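Local coordinates for protein BCAM1869 (Burkholderia cenocepacia, PDB 4O2H) that probably acts as a transcriptional regulator in quorum sensing, being an RsaM homolog, and assembles from two copies of the same chain, at residues Ala108-Met112 and Leu113-Ala117; Gly26-Ala29 and Ala30-Leu33; Pro42-Leu45 and Ala46-Asp50. One frame throughout, in Å; residues are numbered along the deposited sequence.

Contact 1. Residues Ala108-Met112 and Leu113-Ala117; sequences ADIGM and LRTAA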
loop_
_atom_site.group_PDB
_atom_site.type_symbol
_atom_site.label_atom_id
_atom_site.label_comp_id
_atom_site.label_asym_id
_atom_site.label_seq_id
_atom_site.Cartn_x
_atom_site.Cartn_y
_atom_site.Cartn_z
ATOM N N ALA A 108 15.537 22.728 -9.925
ATOM C CA ALA A 108 16.333 21.941 -8.990
ATOM C C ALA A 108 15.424 21.244 -7.981
ATOM O O ALA A 108 14.390 21.791 -7.595
ATOM C CB ALA A 108 17.332 22.845 -8.271
ATOM N N ASP A 109 15.804 20.025 -7.572
ATOM C CA ASP A 109 15.066 19.213 -6.600
ATOM C C ASP A 109 14.981 19.916 -5.257
ATOM O O ASP A 109 15.910 20.633 -4.886
ATOM C CB ASP A 109 15.761 17.854 -6.415
ATOM C CG ASP A 109 15.705 16.938 -7.621
ATOM O OD1 ASP A 109 15.048 17.307 -8.620
ATOM O OD2 ASP A 109 16.273 15.824 -7.545
ATOM N N ILE A 110 13.885 19.707 -4.520
ATOM C CA ILE A 110 13.777 20.337 -3.209
ATOM C C ILE A 110 13.811 19.277 -2.113
ATOM O O ILE A 110 13.694 19.621 -0.935
ATOM C CB ILE A 110 12.583 21.313 -3.060
ATOM C CG1 ILE A 110 11.184 20.616 -3.136
ATOM C CG2 ILE A 110 12.752 22.536 -3.969
ATOM C CD1 ILE A 110 9.979 21.609 -2.891
ATOM N N GLY A 111 14.037 18.017 -2.511
ATOM C CA GLY A 111 14.175 16.895 -1.590
ATOM C C GLY A 111 12.887 16.285 -1.073
ATOM O O GLY A 111 11.820 16.901 -1.135
HETATM N N MSE A 112 13.014 15.059 -0.526
HETATM C CA MSE A 112 11.945 14.207 0.017
HETATM C C MSE A 112 11.017 14.917 0.982
HETATM O O MSE A 112 9.799 14.761 0.855
HETATM C CB MSE A 112 12.525 12.981 0.752
HETATM C CG MSE A 112 13.497 12.171 -0.080
HETATM SE SE MSE A 112 12.798 11.871 -1.857
HETATM C CE MSE A 112 11.741 10.272 -1.471
ATOM N N LEU A 113 11.585 15.642 1.968
ATOM C CA LEU A 113 10.861 16.276 3.076
ATOM C C LEU A 113 9.922 17.389 2.611
ATOM O O LEU A 113 8.801 17.493 3.113
ATOM C CB LEU A 113 11.857 16.815 4.128
ATOM C CG LEU A 113 12.229 15.864 5.306
ATOM C CD1 LEU A 113 13.103 14.684 4.848
ATOM C CD2 LEU A 113 12.945 16.624 6.428
ATOM N N ARG A 114 10.375 18.215 1.661
ATOM C CA ARG A 114 9.550 19.294 1.127
ATOM C C ARG A 114 8.554 18.733 0.113
ATOM O O ARG A 114 7.478 19.299 -0.037
ATOM C CB ARG A 114 10.408 20.400 0.516
ATOM C CG ARG A 114 10.932 21.373 1.557
ATOM C CD ARG A 114 11.868 22.405 0.961
ATOM N NE ARG A 114 11.146 23.427 0.203
ATOM C CZ ARG A 114 11.731 24.333 -0.570
ATOM N NH1 ARG A 114 13.051 24.358 -0.693
ATOM N NH2 ARG A 114 10.998 25.217 -1.234
ATOM N N THR A 115 8.909 17.617 -0.560
ATOM C CA THR A 115 8.035 16.947 -1.516
ATOM C C THR A 115 6.826 16.335 -0.766
ATOM O O THR A 115 5.668 16.549 -1.171
ATOM C CB THR A 115 8.804 15.876 -2.322
ATOM O OG1 THR A 115 9.863 16.481 -3.101
ATOM C CG2 THR A 115 7.878 15.055 -3.221
ATOM N N ALA A 116 7.108 15.592 0.338
ATOM C CA ALA A 116 6.084 14.932 1.136
ATOM C C ALA A 116 5.125 15.963 1.716
ATOM O O ALA A 116 3.923 15.701 1.787
ATOM C CB ALA A 116 6.720 14.108 2.250
ATOM N N ALA A 117 5.660 17.150 2.086
ATOM C CA ALA A 117 4.911 18.244 2.667
ATOM C C ALA A 117 3.953 18.840 1.657
ATOM O O ALA A 117 2.789 19.078 2.000
ATOM C CB ALA A 117 5.869 19.311 3.163
#

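Contact 2. Residues Gly26-Ala29 and Ala30-Leu33; sequences GALA and ALVL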
loop_
_atom_site.group_PDB
_atom_site.type_symbol
_atom_site.label_atom_id
_atom_site.label_comp_id
_atom_site.label_asym_id
_atom_site.label_seq_id
_atom_site.Cartn_x
_atom_site.Cartn_y
_atom_site.Cartn_z
ATOM N N GLY A 26 3.517 24.426 -8.056
ATOM C CA GLY A 26 2.232 24.757 -8.654
ATOM C C GLY A 26 1.525 23.581 -9.285
ATOM O O GLY A 26 0.335 23.374 -9.044
ATOM N N ALA A 27 2.251 22.814 -10.109
ATOM C CA ALA A 27 1.760 21.596 -10.765
ATOM C C ALA A 27 1.267 20.552 -9.731
ATOM O O ALA A 27 0.337 19.794 -10.015
ATOM C CB ALA A 27 2.870 20.989 -11.606
ATOM N N LEU A 28 1.909 20.541 -8.550
ATOM C CA LEU A 28 1.652 19.673 -7.410
ATOM C C LEU A 28 0.398 20.134 -6.671
ATOM O O LEU A 28 -0.389 19.294 -6.219
ATOM C CB LEU A 28 2.886 19.675 -6.487
ATOM C CG LEU A 28 3.355 18.376 -5.832
ATOM C CD1 LEU A 28 3.130 17.143 -6.701
ATOM C CD2 LEU A 28 4.784 18.476 -5.427
ATOM N N ALA A 29 0.186 21.463 -6.584
ATOM C CA ALA A 29 -1.017 22.051 -5.986
ATOM C C ALA A 29 -2.267 21.775 -6.869
ATOM O O ALA A 29 -3.373 21.882 -6.362
ATOM C CB ALA A 29 -0.840 23.555 -5.767
ATOM N N ALA A 30 -2.096 21.388 -8.163
ATOM C CA ALA A 30 -3.227 21.043 -9.038
ATOM C C ALA A 30 -3.256 19.538 -9.362
ATOM O O ALA A 30 -4.066 19.107 -10.178
ATOM C CB ALA A 30 -3.171 21.859 -10.322
ATOM N N LEU A 31 -2.384 18.739 -8.720
ATOM C CA LEU A 31 -2.316 17.291 -8.925
ATOM C C LEU A 31 -3.673 16.601 -8.690
ATOM O O LEU A 31 -4.309 16.775 -7.658
ATOM C CB LEU A 31 -1.248 16.642 -8.036
ATOM C CG LEU A 31 -0.898 15.189 -8.414
ATOM C CD1 LEU A 31 -0.317 15.116 -9.799
ATOM C CD2 LEU A 31 0.045 14.589 -7.425
ATOM N N VAL A 32 -4.104 15.845 -9.683
ATOM C CA VAL A 32 -5.373 15.123 -9.709
ATOM C C VAL A 32 -5.134 13.685 -9.211
ATOM O O VAL A 32 -4.747 12.829 -9.983
ATOM C CB VAL A 32 -5.953 15.171 -11.168
ATOM C CG1 VAL A 32 -7.201 14.293 -11.335
ATOM C CG2 VAL A 32 -6.238 16.618 -11.616
ATOM N N LEU A 33 -5.334 13.425 -7.931
ATOM C CA LEU A 33 -5.163 12.064 -7.413
ATOM C C LEU A 33 -6.502 11.413 -7.112
ATOM O O LEU A 33 -7.432 12.080 -6.666
ATOM C CB LEU A 33 -4.300 12.025 -6.156
ATOM C CG LEU A 33 -2.863 12.360 -6.319
ATOM C CD1 LEU A 33 -2.268 12.707 -5.004
ATOM C CD2 LEU A 33 -2.091 11.242 -7.013
#

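Contact 3. Residues Pro42-Leu45 and Ala46-Asp50; sequences PSLL and AELRD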
loop_
_atom_site.group_PDB
_atom_site.type_symbol
_atom_site.label_atom_id
_atom_site.label_comp_id
_atom_site.label_asym_id
_atom_site.label_seq_id
_atom_site.Cartn_x
_atom_site.Cartn_y
_atom_site.Cartn_z
ATOM N N PRO A 42 -3.658 -3.555 11.971
ATOM C CA PRO A 42 -3.738 -3.675 13.457
ATOM C C PRO A 42 -2.367 -3.627 14.153
ATOM O O PRO A 42 -2.272 -3.231 15.316
ATOM C CB PRO A 42 -4.428 -5.031 13.674
ATOM C CG PRO A 42 -4.179 -5.795 12.417
ATOM C CD PRO A 42 -4.176 -4.772 11.313
ATOM N N SER A 43 -1.317 -4.011 13.441
ATOM C CA SER A 43 0.050 -3.956 13.943
ATOM C C SER A 43 0.513 -2.486 14.074
ATOM O O SER A 43 1.112 -2.143 15.079
ATOM C CB SER A 43 0.979 -4.741 13.030
ATOM O OG SER A 43 2.330 -4.509 13.394
ATOM N N LEU A 44 0.193 -1.626 13.103
ATOM C CA LEU A 44 0.480 -0.197 13.168
ATOM C C LEU A 44 -0.330 0.456 14.299
ATOM O O LEU A 44 0.232 1.245 15.068
ATOM C CB LEU A 44 0.180 0.492 11.831
ATOM C CG LEU A 44 0.302 2.052 11.790
ATOM C CD1 LEU A 44 1.720 2.516 12.095
ATOM C CD2 LEU A 44 -0.145 2.594 10.448
ATOM N N LEU A 45 -1.632 0.085 14.417
ATOM C CA LEU A 45 -2.551 0.603 15.422
ATOM C C LEU A 45 -2.001 0.345 16.854
ATOM O O LEU A 45 -2.002 1.261 17.682
ATOM C CB LEU A 45 -3.983 0.006 15.250
ATOM C CG LEU A 45 -4.993 0.402 16.370
ATOM C CD1 LEU A 45 -5.271 1.925 16.371
ATOM C CD2 LEU A 45 -6.294 -0.364 16.269
ATOM N N ALA A 46 -1.519 -0.881 17.118
ATOM C CA ALA A 46 -0.937 -1.205 18.422
ATOM C C ALA A 46 0.348 -0.408 18.619
ATOM O O ALA A 46 0.619 0.066 19.726
ATOM C CB ALA A 46 -0.656 -2.706 18.542
ATOM N N GLU A 47 1.122 -0.268 17.538
ATOM C CA GLU A 47 2.389 0.425 17.509
ATOM C C GLU A 47 2.215 1.904 17.924
ATOM O O GLU A 47 2.949 2.368 18.791
ATOM C CB GLU A 47 2.980 0.282 16.111
ATOM C CG GLU A 47 4.416 0.739 15.939
ATOM C CD GLU A 47 4.870 0.586 14.501
ATOM O OE1 GLU A 47 5.093 -0.568 14.062
ATOM O OE2 GLU A 47 4.959 1.617 13.798
ATOM N N LEU A 48 1.226 2.621 17.340
ATOM C CA LEU A 48 0.903 4.021 17.644
ATOM C C LEU A 48 0.423 4.167 19.096
ATOM O O LEU A 48 0.840 5.100 19.791
ATOM C CB LEU A 48 -0.180 4.542 16.687
ATOM C CG LEU A 48 0.171 4.730 15.199
ATOM C CD1 LEU A 48 -1.057 4.853 14.391
ATOM C CD2 LEU A 48 0.993 5.985 14.951
ATOM N N ARG A 49 -0.450 3.237 19.553
ATOM C CA ARG A 49 -0.996 3.236 20.907
ATOM C C ARG A 49 0.108 3.058 21.948
ATOM O O ARG A 49 0.002 3.602 23.034
ATOM C CB ARG A 49 -2.052 2.136 21.071
ATOM C CG ARG A 49 -3.436 2.564 20.599
ATOM C CD ARG A 49 -4.361 1.374 20.576
ATOM N NE ARG A 49 -5.690 1.718 20.080
ATOM C CZ ARG A 49 -6.621 0.822 19.764
ATOM N NH1 ARG A 49 -6.366 -0.478 19.875
ATOM N NH2 ARG A 49 -7.810 1.217 19.323
ATOM N N ASP A 50 1.180 2.347 21.580
ATOM C CA ASP A 50 2.376 2.083 22.378
ATOM C C ASP A 50 3.240 3.338 22.510
ATOM O O ASP A 50 4.037 3.459 23.449
ATOM C CB ASP A 50 3.190 0.983 21.704
ATOM C CG ASP A 50 3.690 -0.049 22.673
ATOM O OD1 ASP A 50 3.078 -1.139 22.742
ATOM O OD2 ASP A 50 4.695 0.231 23.370
#

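Contact 1. Residues Ala108-Met112 and Leu113-Ala117
T115 reaches back to G111 with two bonds at once, and this is the tight part of the contact. Its hydroxyl OG1 donates to G111 O over 2.8 Å, coming in from above the carbonyl plane, while T115 N reaches the same G111 O over 3.1 Å, this time within that plane. A chi1 of -62° turns OG1 to the side of the residue's own backbone N, the side that faces the G111 carbonyl one turn back. The oxygen is thus gripped from two directions. OG1 also bonds to the backbone N of A102, which ties the residue to strand 100-103. One step on, A116 N bonds to M112 O at 2.9 Å. All this marks the first turn of helix 112-125: G111 sits at the N-cap, and its positive phi of 81° suits a glycine there. The looser side belongs to I110 and R114, whose side chains cross at about a right angle. I110 CD1 rests on R114 CB at 3.6 Å, and I110 CG2 lies over one face of the R114 guanidinium, 3.7 Å above its plane and offset toward the rim. R114 gets there by bending at chi3 (75°), which folds the headgroup back over the isoleucine. R114 is solvent-exposed, as is M112, a selenomethionine whose side chain packs against M101 and Y20 of its own chain and against S43 of the second subunit.

Contact 2. Residues Gly26-Ala29 and Ala30-Leu33
A30 N is gripped from two carbonyls at once, both weakly: G26 O lies 3.3 Å away from A30 N, with a bent angle of 125° at the hydrogen, and A27 O lies 3.4 Å from the same A30 N at a straighter 140°. One N-H is therefore shared between the partner four residues back and the partner three back, consistent with an alpha turn tightening toward 3-10 geometry near the end of the short helix 25-29. The next amide turns to the partner three residues back: L31 N makes a weak bond to L28 O at 3.2 Å, with the N-H pointing fairly well at the oxygen. A27 O is equally near L31 N, but the angle is too poor for a bond. The chain then heads for strand 34-40. A30 keeps a psi close to zero, and L31 takes an extended psi, which straightens the backbone.

On the inner side, L28 and L31 lie side by side and point the same way. Their contact is between branch ends, L28 CD1 against L31 CD2 at 4.1 Å. L31 also lays its CB against L28 O at 3.3 Å. With CG opposite its own backbone N (chi1 -167°), L31 lies alongside L28, with CD2 as the methyl that meets it, and both are buried, whereas A27, A29 and A30 are exposed.

Helix 112-125 packs against the pair: L119 touches both leucines and A118 touches L28, while R122 NE bonds to L31 O. L28 further meets V100 and A102 of strand 100-103, and L31 reaches V74 of strand 74-83 and R65 of strand 55-65.

Contact 3. Residues Pro42-Leu45 and Ala46-Asp50
A46 N opens the run of backbone bonds, reaching P42 O at 3.1 Å. A46 CB rests near that same oxygen. E47 N follows, bonding to S43 O at 3.1 Å. Its side chain leaves with CG opposite the backbone N (chi1 -170°) and stretches out, which carries E47 OE2 to within 3.8 Å of L44 CD1: a carboxylate beside a methyl. L48 comes next, its N bonding to L44 O over 2.8 Å. This i to i+4 pattern is that of a regular alpha-helix, here the short helix 42-50 that connects strands 34-40 and 55-65 of the antiparallel sheet. L48 CD1 meets L44 CG at 4.1 Å, and both leucines are buried against A58 of strand 55-65, with Y81 of strand 74-83 also touching L48. At R49 the backbone N bonds to L45 O over 3.1 Å, and the side chain runs extended from CG to NE. It crosses L45 at a slant, with L45 CD2 lying over one face of the R49 guanidinium, 3.4 Å above its plane and toward the rim. The polar end of R49 is tied to the neighbouring strand 55-65, NE bonding to A55 O. D50 N then bonds to A46 O.

All three contacts are local, within one turn or so of helix: contact 1 opens a helix, contact 2 lies around the end of a short one, and contact 3 runs along a third. Contacts 1 and 2 are neighbours, their centres 14 Å apart and nearest atoms about 5 Å apart without touching; they share helix 112-125, which starts in contact 1 and sets A118 and L119 against contact 2, and both meet A102 of strand 100-103. Contact 3 lies farther off, its centre about 28 Å from that of contact 1 and about 32 Å from that of contact 2, across the chain's centre from the latter. In the dimer, contact 1 of one chain meets contact 3 of the other through M112 and S43.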